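Local coordinates for protein myosin-4 (Saccharomyces cerevisiae, PDB 3MMI) that is a type V myosin motor in the mRNA localization machinery that, recruited to ASH1 and other mRNAs through She3, restricts certain proteins to the bud and daughter cell, at residues Leu175-Phe180 and Trp240-Glu245; Asp230-Cys235 and Gln304-Lys309; Ile271-Lys276 and Trp295-Pro300. All coordinates share one frame; numbering follows the deposited sequence.

Interaction 1. Residues Leu175-Phe180 and Trp240-Glu245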
# COMPACT_ATOMS: atom_id res chain seq x y z
N LEU A 175 -8.77 14.84 11.26
CA LEU A 175 -8.57 16.17 10.69
C LEU A 175 -9.68 17.21 10.95
O LEU A 175 -9.45 18.44 10.74
CB LEU A 175 -8.45 16.00 9.17
CG LEU A 175 -7.22 15.28 8.69
CD1 LEU A 175 -7.21 15.23 7.19
CD2 LEU A 175 -5.94 16.09 9.31
N ASN A 176 -10.90 16.72 11.26
CA ASN A 176 -12.15 17.56 11.29
C ASN A 176 -12.17 18.39 12.53
O ASN A 176 -12.43 17.89 13.61
CB ASN A 176 -13.41 16.67 11.29
CG ASN A 176 -14.70 17.47 11.09
OD1 ASN A 176 -14.74 18.69 11.21
ND2 ASN A 176 -15.77 16.75 10.76
N GLU A 177 -11.85 19.68 12.40
CA GLU A 177 -11.69 20.48 13.63
C GLU A 177 -13.01 20.63 14.35
O GLU A 177 -13.00 20.73 15.59
CB GLU A 177 -11.04 21.84 13.36
CG GLU A 177 -11.79 22.75 12.37
CD GLU A 177 -12.63 23.81 13.10
OE1 GLU A 177 -12.38 23.99 14.30
OE2 GLU A 177 -13.53 24.43 12.46
N LYS A 178 -14.12 20.54 13.59
CA LYS A 178 -15.50 20.55 14.17
C LYS A 178 -15.69 19.50 15.27
O LYS A 178 -16.48 19.70 16.18
CB LYS A 178 -16.63 20.42 13.10
CG LYS A 178 -16.50 21.34 11.90
N LEU A 179 -14.93 18.41 15.19
CA LEU A 179 -15.09 17.33 16.13
C LEU A 179 -13.92 17.24 17.06
O LEU A 179 -13.72 16.18 17.63
CB LEU A 179 -15.19 15.99 15.39
CG LEU A 179 -16.13 15.83 14.18
CD1 LEU A 179 -16.34 14.29 13.95
CD2 LEU A 179 -17.48 16.57 14.38
N PHE A 180 -13.16 18.31 17.27
CA PHE A 180 -12.06 18.28 18.25
C PHE A 180 -12.62 18.33 19.67
O PHE A 180 -12.03 17.84 20.60
CB PHE A 180 -11.05 19.42 18.07
CG PHE A 180 -10.13 19.29 16.86
CD1 PHE A 180 -9.97 18.10 16.21
CD2 PHE A 180 -9.46 20.39 16.38
CE1 PHE A 180 -9.16 18.01 15.13
CE2 PHE A 180 -8.66 20.30 15.32
CZ PHE A 180 -8.50 19.11 14.69
N TRP A 240 -1.93 27.11 14.29
CA TRP A 240 -0.96 26.34 15.14
C TRP A 240 -1.67 25.35 16.14
O TRP A 240 -1.21 24.22 16.35
CB TRP A 240 0.04 27.27 15.90
CG TRP A 240 -0.62 28.02 17.00
CD1 TRP A 240 -1.23 29.29 16.90
CD2 TRP A 240 -0.86 27.59 18.38
NE1 TRP A 240 -1.83 29.64 18.12
CE2 TRP A 240 -1.60 28.64 19.04
CE3 TRP A 240 -0.55 26.41 19.10
CZ2 TRP A 240 -2.02 28.53 20.39
CZ3 TRP A 240 -0.96 26.30 20.44
CH2 TRP A 240 -1.70 27.38 21.08
N LYS A 241 -2.86 25.76 16.59
CA LYS A 241 -3.73 25.00 17.38
C LYS A 241 -4.34 23.85 16.67
O LYS A 241 -4.33 22.73 17.21
CB LYS A 241 -4.82 25.91 17.99
CG LYS A 241 -5.60 25.25 19.09
CD LYS A 241 -4.59 24.75 20.13
CE LYS A 241 -5.28 23.76 21.05
NZ LYS A 241 -5.49 24.54 22.21
N TYR A 242 -4.85 24.09 15.47
CA TYR A 242 -5.29 23.02 14.66
C TYR A 242 -4.20 21.99 14.50
O TYR A 242 -4.45 20.76 14.54
CB TYR A 242 -5.87 23.54 13.33
CG TYR A 242 -6.33 22.43 12.36
CD1 TYR A 242 -7.64 21.96 12.32
CD2 TYR A 242 -5.40 21.80 11.57
CE1 TYR A 242 -8.00 20.98 11.41
CE2 TYR A 242 -5.77 20.82 10.69
CZ TYR A 242 -7.04 20.43 10.62
OH TYR A 242 -7.32 19.42 9.78
N GLY A 243 -2.96 22.49 14.29
CA GLY A 243 -1.84 21.62 13.98
C GLY A 243 -1.54 20.73 15.17
O GLY A 243 -1.43 19.51 15.06
N TYR A 244 -1.51 21.36 16.34
CA TYR A 244 -1.29 20.65 17.57
C TYR A 244 -2.33 19.53 17.88
O TYR A 244 -1.98 18.41 18.28
CB TYR A 244 -1.25 21.61 18.74
CG TYR A 244 -1.17 20.89 20.06
CD1 TYR A 244 0.08 20.48 20.56
CD2 TYR A 244 -2.33 20.58 20.80
CE1 TYR A 244 0.20 19.78 21.76
CE2 TYR A 244 -2.23 19.83 22.07
CZ TYR A 244 -0.93 19.47 22.52
OH TYR A 244 -0.71 18.81 23.68
N GLU A 245 -3.60 19.80 17.62
CA GLU A 245 -4.66 18.81 17.79
C GLU A 245 -4.61 17.62 16.79
O GLU A 245 -4.81 16.48 17.23
CB GLU A 245 -6.03 19.49 17.72
CG GLU A 245 -6.20 20.56 18.84
CD GLU A 245 -6.11 19.95 20.31
OE1 GLU A 245 -6.56 18.87 20.61
OE2 GLU A 245 -5.50 20.52 21.22
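Y242 makes the polar link of this contact, its hydroxyl reaching across to the backbone of L175. The atom OH donates to L175 O at 2.5 Å, arriving in the carbonyl plane on a lone pair, with an angle of 126° at the carbonyl oxygen. Tyrosine suits the place: a long flat ring crosses the apolar part of the interface, and the single polar atom at its end meets a loop carbonyl that lies beyond the last turn of helix 170-174. The ring is sent there by its first torsion, which sets CG anti to the backbone N (chi1 178°). On the way it passes E177, whose CB lies in the plane of the ring at its edge, 3.6 Å from Y242 CD1; the carboxylate of E177 turns off from the interface. F180 also approaches this part of the tyrosine, with CE2 at 3.6 Å from Y242 CD1, the two ring planes inclined at 45°. The contact belongs to the all-helical globular tail, or dilute domain, of this type V myosin: the loop joining helices 170-174 and 185-204, with its short 3-10 turn at 177-178, is laid against the first turns of helix 240-257. Almost one turn further along that helix comes E245, whose aliphatic base does the packing. Its CB sits over a face of the F180 ring in a CH-pi contact, 3.8 Å from the centroid. E177 CA lies over the opposite face, so the phenylalanine ring lies between a helix side chain and its own loop. E245 CG follows beside F180 CD2, and the chain then bends, so that the packing is done by carbon. V246, the next helix residue, touches both L175 and F180.

Interaction 2. Residues Asp230-Cys235 and Gln304-Lys309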
# COMPACT_ATOMS: atom_id res chain seq x y z
N ASP A 230 -6.45 15.41 2.08
CA ASP A 230 -7.63 16.02 2.74
C ASP A 230 -7.29 17.21 3.56
O ASP A 230 -8.13 18.14 3.74
CB ASP A 230 -8.36 15.03 3.62
CG ASP A 230 -9.11 13.96 2.83
OD1 ASP A 230 -9.22 14.08 1.58
OD2 ASP A 230 -9.51 12.93 3.47
N LEU A 231 -6.08 17.23 4.09
CA LEU A 231 -5.71 18.43 4.85
C LEU A 231 -5.72 19.65 3.89
O LEU A 231 -6.25 20.77 4.27
CB LEU A 231 -4.31 18.28 5.44
CG LEU A 231 -3.74 19.58 5.99
CD1 LEU A 231 -4.35 19.87 7.41
CD2 LEU A 231 -2.18 19.59 6.11
N ILE A 232 -5.22 19.47 2.68
CA ILE A 232 -5.22 20.55 1.71
C ILE A 232 -6.64 20.84 1.11
O ILE A 232 -6.95 21.95 0.97
CB ILE A 232 -4.33 20.24 0.46
CG1 ILE A 232 -2.85 20.13 0.84
CG2 ILE A 232 -4.53 21.33 -0.64
CD1 ILE A 232 -2.35 21.16 1.78
N THR A 233 -7.43 19.84 0.76
CA THR A 233 -8.64 20.05 -0.10
C THR A 233 -9.85 20.33 0.80
O THR A 233 -10.70 21.17 0.49
CB THR A 233 -8.97 18.88 -1.01
OG1 THR A 233 -8.95 17.64 -0.23
CG2 THR A 233 -7.93 18.79 -1.95
N LYS A 234 -9.89 19.69 1.95
CA LYS A 234 -11.08 19.64 2.79
C LYS A 234 -11.06 20.49 4.07
O LYS A 234 -12.11 20.70 4.70
CB LYS A 234 -11.38 18.22 3.18
CG LYS A 234 -12.14 17.44 2.17
CD LYS A 234 -11.64 16.05 2.12
CE LYS A 234 -12.72 15.06 1.74
NZ LYS A 234 -13.29 14.64 3.02
N CYS A 235 -9.93 21.08 4.43
CA CYS A 235 -9.86 21.74 5.72
C CYS A 235 -9.70 23.21 5.48
O CYS A 235 -8.62 23.74 5.07
CB CYS A 235 -8.71 21.24 6.63
SG CYS A 235 -8.79 19.47 7.01
N GLN A 304 3.61 25.89 0.26
CA GLN A 304 2.72 27.05 -0.02
C GLN A 304 1.29 26.74 0.18
O GLN A 304 0.53 27.57 0.75
CB GLN A 304 3.03 27.59 -1.47
CG GLN A 304 2.33 28.92 -1.70
CD GLN A 304 2.14 29.23 -3.18
OE1 GLN A 304 1.75 28.40 -3.95
NE2 GLN A 304 2.56 30.36 -3.54
N ALA A 305 0.84 25.59 -0.31
CA ALA A 305 -0.61 25.27 -0.12
C ALA A 305 -1.00 25.34 1.34
O ALA A 305 -2.12 25.74 1.77
CB ALA A 305 -0.91 23.91 -0.67
N ILE A 306 -0.08 24.89 2.18
CA ILE A 306 -0.41 24.80 3.61
C ILE A 306 -0.44 26.20 4.25
O ILE A 306 -1.37 26.55 4.96
CB ILE A 306 0.61 23.95 4.41
CG1 ILE A 306 0.48 22.42 4.14
CG2 ILE A 306 0.55 24.28 5.92
CD1 ILE A 306 1.81 21.78 4.29
N LEU A 307 0.53 27.02 3.93
CA LEU A 307 0.57 28.36 4.44
C LEU A 307 -0.50 29.37 3.86
O LEU A 307 -0.81 30.35 4.53
CB LEU A 307 1.95 28.99 4.14
CG LEU A 307 3.21 28.24 4.71
CD1 LEU A 307 4.55 28.84 4.43
CD2 LEU A 307 3.05 28.16 6.18
N LEU A 308 -0.98 29.20 2.62
CA LEU A 308 -2.04 30.06 2.11
C LEU A 308 -3.32 29.82 2.89
O LEU A 308 -4.18 30.65 2.84
CB LEU A 308 -2.27 29.77 0.57
CG LEU A 308 -1.10 30.29 -0.25
CD1 LEU A 308 -1.07 29.70 -1.63
CD2 LEU A 308 -1.07 31.81 -0.25
N LYS A 309 -3.47 28.63 3.49
CA LYS A 309 -4.67 28.23 4.28
C LYS A 309 -4.56 28.77 5.76
O LYS A 309 -5.44 28.55 6.61
CB LYS A 309 -4.83 26.71 4.32
CG LYS A 309 -5.04 26.15 2.94
CD LYS A 309 -5.09 24.63 3.08
CE LYS A 309 -6.37 24.30 3.69
NZ LYS A 309 -7.15 23.21 2.93
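The C-terminal end of helix 209-234, within the DIL domain of the myosin tail, is met by K309, which directly follows helix 300-308. The axes of the segments 230-234 and 304-308 approach to 10.1 Å, with their directions at 47°, and the contact has an apolar and a polar part. In the apolar part I232 extends its CD1 to I306 CG1 at 3.9 Å and to A305 CB at 4.0 Å. The two isoleucines cross at about a right angle, and the small alanine beside them lets the I232 methyl come close. L231 adds a looser touch on I306 and also packs on A274 of helix 269-279. Lysine suits the polar part because its long chain can carry a charge to the last helix turn, whose carbonyls would probably attract it, as the negative end of a helix should. The K309 backbone is hydrogen-bonded to L238. The side chain bends about its CG-CD bond (chi3 73°) and again at the next bond to bring its amine against the helix end, where the I232 carbonyl is modelled doubtfully close. The sounder bond runs from K309 NZ to L231 O, 2.9 Å long, in the carbonyl plane and on a lone pair.

Interaction 3. Residues Ile271-Lys276 and Trp295-Pro300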
# COMPACT_ATOMS: atom_id res chain seq x y z
N ILE A 271 2.23 14.05 6.15
CA ILE A 271 1.15 14.64 6.91
C ILE A 271 1.73 15.11 8.24
O ILE A 271 1.38 16.14 8.75
CB ILE A 271 -0.12 13.72 7.19
CG1 ILE A 271 -1.04 14.46 8.11
CG2 ILE A 271 0.23 12.41 7.98
CD1 ILE A 271 -1.74 15.70 7.46
N ILE A 272 2.72 14.38 8.79
CA ILE A 272 3.42 14.83 9.98
C ILE A 272 4.19 16.17 9.77
O ILE A 272 4.01 17.11 10.55
CB ILE A 272 4.48 13.80 10.55
CG1 ILE A 272 3.88 12.45 11.08
CG2 ILE A 272 5.42 14.43 11.61
CD1 ILE A 272 3.05 12.77 12.07
N GLN A 273 4.93 16.33 8.69
CA GLN A 273 5.56 17.62 8.41
C GLN A 273 4.58 18.78 8.20
O GLN A 273 4.88 19.85 8.61
CB GLN A 273 6.54 17.56 7.26
CG GLN A 273 7.57 16.51 7.36
CD GLN A 273 8.79 16.95 8.03
OE1 GLN A 273 8.78 17.73 8.97
NE2 GLN A 273 9.88 16.44 7.57
N ALA A 274 3.42 18.50 7.61
CA ALA A 274 2.40 19.58 7.24
C ALA A 274 1.90 20.11 8.57
O ALA A 274 1.80 21.29 8.79
CB ALA A 274 1.23 18.92 6.46
N VAL A 275 1.56 19.21 9.51
CA VAL A 275 1.03 19.78 10.73
C VAL A 275 2.14 20.33 11.63
O VAL A 275 1.90 21.25 12.45
CB VAL A 275 0.07 18.80 11.52
CG1 VAL A 275 -1.11 18.34 10.59
CG2 VAL A 275 0.83 17.61 12.10
N LYS A 276 3.38 19.90 11.46
CA LYS A 276 4.44 20.55 12.19
C LYS A 276 4.69 21.94 11.65
O LYS A 276 4.92 22.84 12.39
CB LYS A 276 5.73 19.71 12.28
CG LYS A 276 5.65 18.54 13.24
CD LYS A 276 6.93 17.76 13.31
CE LYS A 276 6.94 16.72 14.42
NZ LYS A 276 6.39 17.17 15.68
N TRP A 295 15.14 21.29 1.51
CA TRP A 295 14.38 20.40 2.34
C TRP A 295 13.23 19.90 1.47
O TRP A 295 12.36 20.66 1.05
CB TRP A 295 13.93 21.24 3.54
CG TRP A 295 13.12 20.51 4.62
CD1 TRP A 295 13.60 20.02 5.85
CD2 TRP A 295 11.69 20.21 4.61
NE1 TRP A 295 12.58 19.44 6.56
CE2 TRP A 295 11.41 19.53 5.83
CE3 TRP A 295 10.66 20.40 3.69
CZ2 TRP A 295 10.10 19.11 6.15
CZ3 TRP A 295 9.45 20.03 3.98
CH2 TRP A 295 9.13 19.37 5.22
N TYR A 296 13.25 18.61 1.21
CA TYR A 296 12.41 17.95 0.18
C TYR A 296 11.29 16.97 0.68
O TYR A 296 10.58 16.37 -0.19
CB TYR A 296 13.36 17.21 -0.80
CG TYR A 296 14.49 18.12 -1.32
CD1 TYR A 296 14.28 19.01 -2.46
CD2 TYR A 296 15.76 18.12 -0.69
CE1 TYR A 296 15.24 19.79 -2.93
CE2 TYR A 296 16.77 18.95 -1.16
CZ TYR A 296 16.50 19.79 -2.29
OH TYR A 296 17.50 20.57 -2.76
N ALA A 297 11.12 16.77 2.00
CA ALA A 297 9.91 15.97 2.41
C ALA A 297 8.51 16.50 1.72
O ALA A 297 7.64 15.71 1.38
CB ALA A 297 9.77 15.93 3.87
N LEU A 298 8.39 17.82 1.64
CA LEU A 298 7.29 18.54 0.97
C LEU A 298 7.86 19.40 -0.11
O LEU A 298 8.93 20.01 0.13
CB LEU A 298 6.48 19.40 1.94
CG LEU A 298 5.62 18.54 2.94
CD1 LEU A 298 5.13 19.33 4.17
CD2 LEU A 298 4.49 17.70 2.36
N ASN A 299 7.18 19.53 -1.26
CA ASN A 299 7.75 20.47 -2.22
C ASN A 299 7.34 21.88 -1.87
O ASN A 299 6.50 22.13 -1.00
CB ASN A 299 7.43 19.95 -3.69
CG ASN A 299 6.03 19.91 -3.97
OD1 ASN A 299 5.30 20.80 -3.51
ND2 ASN A 299 5.64 18.95 -4.81
N PRO A 300 7.84 22.86 -2.65
CA PRO A 300 7.44 24.22 -2.43
C PRO A 300 5.95 24.54 -2.63
O PRO A 300 5.45 25.32 -1.85
CB PRO A 300 8.36 25.00 -3.37
CG PRO A 300 9.59 24.10 -3.51
CD PRO A 300 8.86 22.75 -3.71
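The carbonyl oxygen of A297 takes a hydrogen bond from Q270 NE2, which ties the loop to helix 269-279, and the methyl of the same alanine touches the next glutamine of that helix, A297 CB lying 3.7 Å from Q273 NE2. That amide nitrogen also comes 3.0 Å from W295 CZ2, a tight approach. It meets the indole obliquely, with amide and ring planes 67° apart, so the two flat groups do not stack. Glutamine fits here because its methylenes can pack on an aromatic while its amide keeps polar atoms at the end of the chain. A bend about CB-CG (chi2 -90°) brings CG and CD to CZ2 and CH2 of the indole's six-membered ring, and Q273 CB comes in the plane of that ring at its edge, 3.8 Å from W295 CH2. The tryptophan reaches out to the helix with CG anti to its own backbone N (chi1 -179°). One face of its ring is covered by A297 CB, which sits 3.7 Å above the plane, offset toward the rim; a small side chain allows the loop to double back so closely. L298 continues the apolar surface, placing CD1 at 3.8 Å from Q273 CB and at 3.9 Å from A274 N, where the small alanine allows close approach to the helix backbone. At the end of the loop, N299 occupies the N-cap of helix 300-308, a position that suits asparagine, and its ND2 is bonded to E344 O. W295 meets F292 edge-to-face. A274 also touches F228 and L231 of helix 209-234, and L298 lies between that helix and helix 300-308, touching F228, I303 and I306.

All three contacts lie in the same part of the helical dilute domain, on one side of the chain's centre. Interactions 1 and 2 have centres about 13 Å apart, interactions 2 and 3 about 12 Å, and interactions 1 and 3 about 18 Å. Along the chain the segments of interactions 1 and 2 alternate, while interaction 3 is nested inside the loop closed by interaction 2. Helix 209-234 lies at the junction: L231 touches Y242 of interaction 1 and A274 of interaction 3, and I306 reaches both A274 and L298. Interactions 1 and 3 barely meet, at G243 and V275. Sequentially distant helices and loops are thereby packed against one another in this part of the tail.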